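Local coordinates for DUF3829 domain-containing protein (PDB 3RH3), which is of unknown function, an all-helical protein of the DUF3829-like family that is probably a lipoprotein in its natural form, at residues Y126-V130 / R183-M187; L199-L203 / V229-M233. All coordinates share one frame; numbering follows the deposited sequence.

How the contacts relate
Contact 1 and contact 2 follow one another along the chain, the first closing before the second opens. Their centres lie about 25 Å apart and their nearest atoms about 11 Å, so the two do not touch. Contact 1 sets the loop between helices 161-181 and 189-207 against the long helix 115-154, and thus links the two sequence-family regions of the protein, DUF6845 and the DUF3829-like C-terminal domain. Contact 2 lies wholly in the latter, where helix 189-207 packs against helix 216-240. The turn of contact 1 leads straight into helix 189-207, the first helix of contact 2, while helix 115-154 comes from earlier in this all-helical chain.

Contact 1: Y126-V130 / R183-M187; sequences YKLSV and RKHAM. With EDO (1,2-ethanediol), chain D.
Tyr126 on helix 115-154 lays its ring flat on the imidazole of His185, the third residue of a type II beta turn from Arg183 to Ala186 that the Ala186 N to Arg183 O bond closes. The stack is tight: the ring centroids lie 3.8 Å apart with the planes only 2° from parallel, and CB of His185 adds a CH-pi contact over the same phenol face. CG of His185, set anti to the backbone N (chi1 -150°), brings the imidazole over the phenol. Beyond the stack, Tyr126 OH is hydrogen-bonded to Glu46, which also takes a salt bridge from Lys184 NZ. One turn along the helix, Val130 CG2 meets Ala186 CB at 3.6 Å, a small apolar patch. Ser129 meets the turn through a water, which donates to Ser129 OG and, at 2.9 Å, to Lys184 O; OG itself donates to Tyr126 O. On the exposed side of His185 the contacts are fewer: a 1,2-ethanediol, probably from the crystallisation liquor and also bonded to Tyr245 O and Glu46 OE2, accepts from His185 N at its O2 (3.1 Å), while its O1 lies in the imidazole plane, weakly bonded to His185 ND1 at 3.4 Å.

Contact 2: L199-L203 / V229-M233; sequences LEKEL and VKSFM
Met233, a selenomethionine here, reaches in between Leu199, Glu200 and Leu203 of the facing helix. Its CG lies 3.6 Å from Leu199 CD2, and the two side chains run alongside each other, pointing opposite ways. Farther along, SE sits 3.8 Å from Leu199 CG and also meets CD2 of Leu203. A turn about the CG-SE bond (chi3 92°) brings CE of Met233 to Glu200, 3.7 Å from its CB, the two side chains crossing nearly perpendicularly. Beside this chain, Val229 CG1 is shared by two leucine tips: Leu199 CD1 at 3.8 Å and Leu203 CD1 at 3.9 Å. Both leucines hold CG anti to the backbone N (chi1 -174° in Leu199), which sends their methyl groups across to helix 216-240. No hydrogen bond joins the segments, and the packing is that of an antiparallel helix pair in an all-alpha fold, with local axes 11.3 Å apart and running at 159° to each other. On the solvent side, the aliphatic part of Lys230 lies across Leu203, with Lys230 CG 3.6 Å from Leu203 CD2. The amine at its end makes a weak, long ion pair with Glu207. Deeper in, Leu199 CD2 touches the edge of the Phe232 ring, and that ring packs edge-to-face with Tyr257. With an alanine in place of Leu199, Val229 CG1 and the selenium would probably be left without the leucine branch packed on them, and the selenomethionine chain freer to turn. Leu199 is backed by Thr173 and Ile177 of helix 161-181, and Thr173 OG1 is also hydrogen-bonded to Glu202 OE1; behind helix 216-240, Leu261 of a loop rests against both Val229 and Phe232.

Contact 1: Y126-V130 / R183-M187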
loop_
_atom_site.group_PDB
_atom_site.type_symbol
_atom_site.label_atom_id
_atom_site.label_comp_id
_atom_site.label_asym_id
_atom_site.label_seq_id
_atom_site.Cartn_x
_atom_site.Cartn_y
_atom_site.Cartn_z
ATOM N N TYR A 126 -15.165 7.907 8.933
ATOM C CA TYR A 126 -14.730 6.519 9.131
ATOM C C TYR A 126 -14.943 5.720 7.839
ATOM O O TYR A 126 -14.032 5.026 7.383
ATOM C CB TYR A 126 -15.505 5.840 10.272
ATOM C CG TYR A 126 -15.084 6.171 11.681
ATOM C CD1 TYR A 126 -13.735 6.235 12.034
ATOM C CD2 TYR A 126 -16.030 6.285 12.696
ATOM C CE1 TYR A 126 -13.342 6.470 13.351
ATOM C CE2 TYR A 126 -15.650 6.498 14.019
ATOM C CZ TYR A 126 -14.306 6.606 14.337
ATOM O OH TYR A 126 -13.953 6.846 15.628
ATOM N N LYS A 127 -16.149 5.841 7.240
ATOM C CA LYS A 127 -16.497 5.182 5.981
ATOM C C LYS A 127 -15.606 5.696 4.825
ATOM O O LYS A 127 -15.094 4.892 4.039
ATOM C CB LYS A 127 -17.982 5.397 5.657
ATOM N N LEU A 128 -15.374 7.017 4.760
ATOM C CA LEU A 128 -14.553 7.613 3.695
ATOM C C LEU A 128 -13.087 7.180 3.775
ATOM O O LEU A 128 -12.477 6.963 2.730
ATOM C CB LEU A 128 -14.651 9.142 3.678
ATOM C CG LEU A 128 -15.999 9.705 3.194
ATOM C CD1 LEU A 128 -16.166 11.136 3.626
ATOM C CD2 LEU A 128 -16.160 9.582 1.686
ATOM N N SER A 129 -12.537 7.010 5.001
ATOM C CA SER A 129 -11.149 6.586 5.185
ATOM C C SER A 129 -10.920 5.174 4.630
ATOM O O SER A 129 -9.862 4.905 4.085
ATOM C CB SER A 129 -10.753 6.653 6.658
ATOM O OG SER A 129 -11.501 5.770 7.475
ATOM N N VAL A 130 -11.927 4.295 4.744
ATOM C CA VAL A 130 -11.858 2.923 4.237
ATOM C C VAL A 130 -11.916 2.968 2.709
ATOM O O VAL A 130 -11.095 2.332 2.047
ATOM C CB VAL A 130 -12.954 2.020 4.866
ATOM C CG1 VAL A 130 -12.965 0.634 4.230
ATOM C CG2 VAL A 130 -12.738 1.901 6.370
ATOM N N ARG A 183 -6.435 0.630 8.544
ATOM C CA ARG A 183 -7.790 1.149 8.520
ATOM C C ARG A 183 -8.328 1.267 9.936
ATOM O O ARG A 183 -8.936 0.337 10.474
ATOM C CB ARG A 183 -8.692 0.264 7.643
ATOM C CG ARG A 183 -8.211 0.184 6.214
ATOM C CD ARG A 183 -8.917 -0.873 5.418
ATOM N NE ARG A 183 -8.339 -0.891 4.083
ATOM C CZ ARG A 183 -8.860 -1.495 3.028
ATOM N NH1 ARG A 183 -10.002 -2.165 3.134
ATOM N NH2 ARG A 183 -8.253 -1.423 1.852
ATOM N N LYS A 184 -8.056 2.411 10.547
ATOM C CA LYS A 184 -8.513 2.770 11.878
ATOM C C LYS A 184 -10.035 2.653 11.921
ATOM O O LYS A 184 -10.708 3.102 11.002
ATOM C CB LYS A 184 -8.031 4.187 12.190
ATOM C CG LYS A 184 -8.475 4.766 13.497
ATOM C CD LYS A 184 -7.645 6.000 13.805
ATOM C CE LYS A 184 -8.321 6.851 14.843
ATOM N NZ LYS A 184 -8.340 6.193 16.170
ATOM N N HIS A 185 -10.554 1.951 12.951
ATOM C CA HIS A 185 -11.974 1.658 13.179
ATOM C C HIS A 185 -12.511 0.567 12.227
ATOM O O HIS A 185 -13.711 0.278 12.260
ATOM C CB HIS A 185 -12.824 2.923 13.067
ATOM C CG HIS A 185 -14.050 2.911 13.917
ATOM N ND1 HIS A 185 -13.984 3.117 15.279
ATOM C CD2 HIS A 185 -15.348 2.774 13.554
ATOM C CE1 HIS A 185 -15.239 3.085 15.708
ATOM N NE2 HIS A 185 -16.095 2.888 14.703
ATOM N N ALA A 186 -11.636 -0.076 11.417
ATOM C CA ALA A 186 -12.098 -1.060 10.437
ATOM C C ALA A 186 -10.985 -1.992 9.943
ATOM O O ALA A 186 -10.973 -2.363 8.776
ATOM C CB ALA A 186 -12.718 -0.331 9.245
HETATM N N MSE A 187 -10.082 -2.405 10.824
HETATM C CA MSE A 187 -9.001 -3.350 10.488
HETATM C C MSE A 187 -9.612 -4.612 9.825
HETATM O O MSE A 187 -10.494 -5.248 10.387
HETATM C CB MSE A 187 -8.230 -3.713 11.755
HETATM C CG MSE A 187 -6.954 -4.464 11.454
HETATM SE SE MSE A 187 -6.506 -5.601 12.895
HETATM C CE MSE A 187 -7.966 -6.909 12.667
HETATM C C1 EDO D . -9.717 3.218 16.919
HETATM O O1 EDO D . -10.754 3.741 16.070
HETATM C C2 EDO D . -8.676 2.418 16.132
HETATM O O2 EDO D . -9.143 1.168 15.566
HETATM O O HOH W 1 -10.006 3.789 8.301
#

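Contact 2: L199-L203 / V229-M233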
loop_
_atom_site.group_PDB
_atom_site.type_symbol
_atom_site.label_atom_id
_atom_site.label_comp_id
_atom_site.label_asym_id
_atom_site.label_seq_id
_atom_site.Cartn_x
_atom_site.Cartn_y
_atom_site.Cartn_z
ATOM N N LEU A 199 1.548 -14.121 1.165
ATOM C CA LEU A 199 2.918 -13.823 1.611
ATOM C C LEU A 199 3.688 -15.090 2.044
ATOM O O LEU A 199 4.876 -15.213 1.716
ATOM C CB LEU A 199 2.910 -12.796 2.757
ATOM C CG LEU A 199 4.304 -12.280 3.244
ATOM C CD1 LEU A 199 5.147 -11.796 2.068
ATOM C CD2 LEU A 199 4.143 -11.172 4.258
ATOM N N GLU A 200 3.010 -16.021 2.771
ATOM C CA GLU A 200 3.618 -17.267 3.244
ATOM C C GLU A 200 3.991 -18.145 2.040
ATOM O O GLU A 200 5.037 -18.781 2.047
ATOM C CB GLU A 200 2.666 -18.007 4.215
ATOM C CG GLU A 200 3.033 -19.446 4.563
ATOM C CD GLU A 200 3.967 -19.658 5.738
ATOM O OE1 GLU A 200 4.811 -18.773 6.007
ATOM O OE2 GLU A 200 3.875 -20.733 6.373
ATOM N N LYS A 201 3.136 -18.172 1.027
ATOM C CA LYS A 201 3.343 -18.944 -0.193
ATOM C C LYS A 201 4.538 -18.355 -0.974
ATOM O O LYS A 201 5.383 -19.108 -1.450
ATOM C CB LYS A 201 2.049 -18.918 -1.041
ATOM C CG LYS A 201 1.881 -20.067 -2.008
ATOM C CD LYS A 201 0.563 -19.950 -2.781
ATOM N N GLU A 202 4.626 -17.025 -1.060
ATOM C CA GLU A 202 5.725 -16.317 -1.745
ATOM C C GLU A 202 7.050 -16.549 -1.004
ATOM O O GLU A 202 8.093 -16.741 -1.628
ATOM C CB GLU A 202 5.447 -14.805 -1.831
ATOM C CG GLU A 202 4.310 -14.404 -2.752
ATOM C CD GLU A 202 3.779 -12.992 -2.567
ATOM O OE1 GLU A 202 4.381 -12.212 -1.795
ATOM O OE2 GLU A 202 2.762 -12.659 -3.215
ATOM N N LEU A 203 6.991 -16.568 0.319
ATOM C CA LEU A 203 8.173 -16.750 1.153
ATOM C C LEU A 203 8.781 -18.153 0.993
ATOM O O LEU A 203 9.995 -18.262 0.868
ATOM C CB LEU A 203 7.821 -16.470 2.617
ATOM C CG LEU A 203 8.966 -16.441 3.621
ATOM C CD1 LEU A 203 9.949 -15.328 3.296
ATOM C CD2 LEU A 203 8.423 -16.274 5.030
ATOM N N VAL A 229 10.929 -10.543 6.497
ATOM C CA VAL A 229 9.549 -10.867 6.124
ATOM C C VAL A 229 8.924 -11.723 7.256
ATOM O O VAL A 229 7.820 -11.404 7.722
ATOM C CB VAL A 229 9.452 -11.554 4.744
ATOM C CG1 VAL A 229 8.073 -12.183 4.538
ATOM C CG2 VAL A 229 9.761 -10.571 3.618
ATOM N N LYS A 230 9.645 -12.770 7.726
ATOM C CA LYS A 230 9.150 -13.636 8.824
ATOM C C LYS A 230 8.921 -12.806 10.085
ATOM O O LYS A 230 7.933 -13.014 10.753
ATOM C CB LYS A 230 10.101 -14.803 9.132
ATOM C CG LYS A 230 10.382 -15.722 7.959
ATOM C CD LYS A 230 11.659 -16.547 8.144
ATOM C CE LYS A 230 12.253 -16.917 6.808
ATOM N NZ LYS A 230 13.649 -17.410 6.918
ATOM N N SER A 231 9.798 -11.820 10.374
ATOM C CA SER A 231 9.647 -10.944 11.546
ATOM C C SER A 231 8.418 -10.100 11.404
ATOM O O SER A 231 7.676 -9.934 12.363
ATOM C CB SER A 231 10.870 -10.051 11.721
ATOM O OG SER A 231 11.877 -10.858 12.285
ATOM N N PHE A 232 8.194 -9.575 10.197
ATOM C CA PHE A 232 7.023 -8.761 9.878
ATOM C C PHE A 232 5.777 -9.581 10.109
ATOM O O PHE A 232 4.819 -9.120 10.726
ATOM C CB PHE A 232 7.065 -8.204 8.425
ATOM C CG PHE A 232 5.726 -7.645 8.032
ATOM C CD1 PHE A 232 5.303 -6.409 8.514
ATOM C CD2 PHE A 232 4.820 -8.414 7.299
ATOM C CE1 PHE A 232 4.020 -5.924 8.214
ATOM C CE2 PHE A 232 3.531 -7.931 7.014
ATOM C CZ PHE A 232 3.141 -6.693 7.481
HETATM N N MSE A 233 5.793 -10.788 9.606
HETATM C CA MSE A 233 4.680 -11.729 9.720
HETATM C C MSE A 233 4.330 -12.082 11.186
HETATM O O MSE A 233 3.144 -12.175 11.511
HETATM C CB MSE A 233 4.984 -13.003 8.917
HETATM C CG MSE A 233 4.774 -12.769 7.424
HETATM SE SE MSE A 233 5.140 -14.340 6.364
HETATM C CE MSE A 233 3.470 -15.064 6.300
#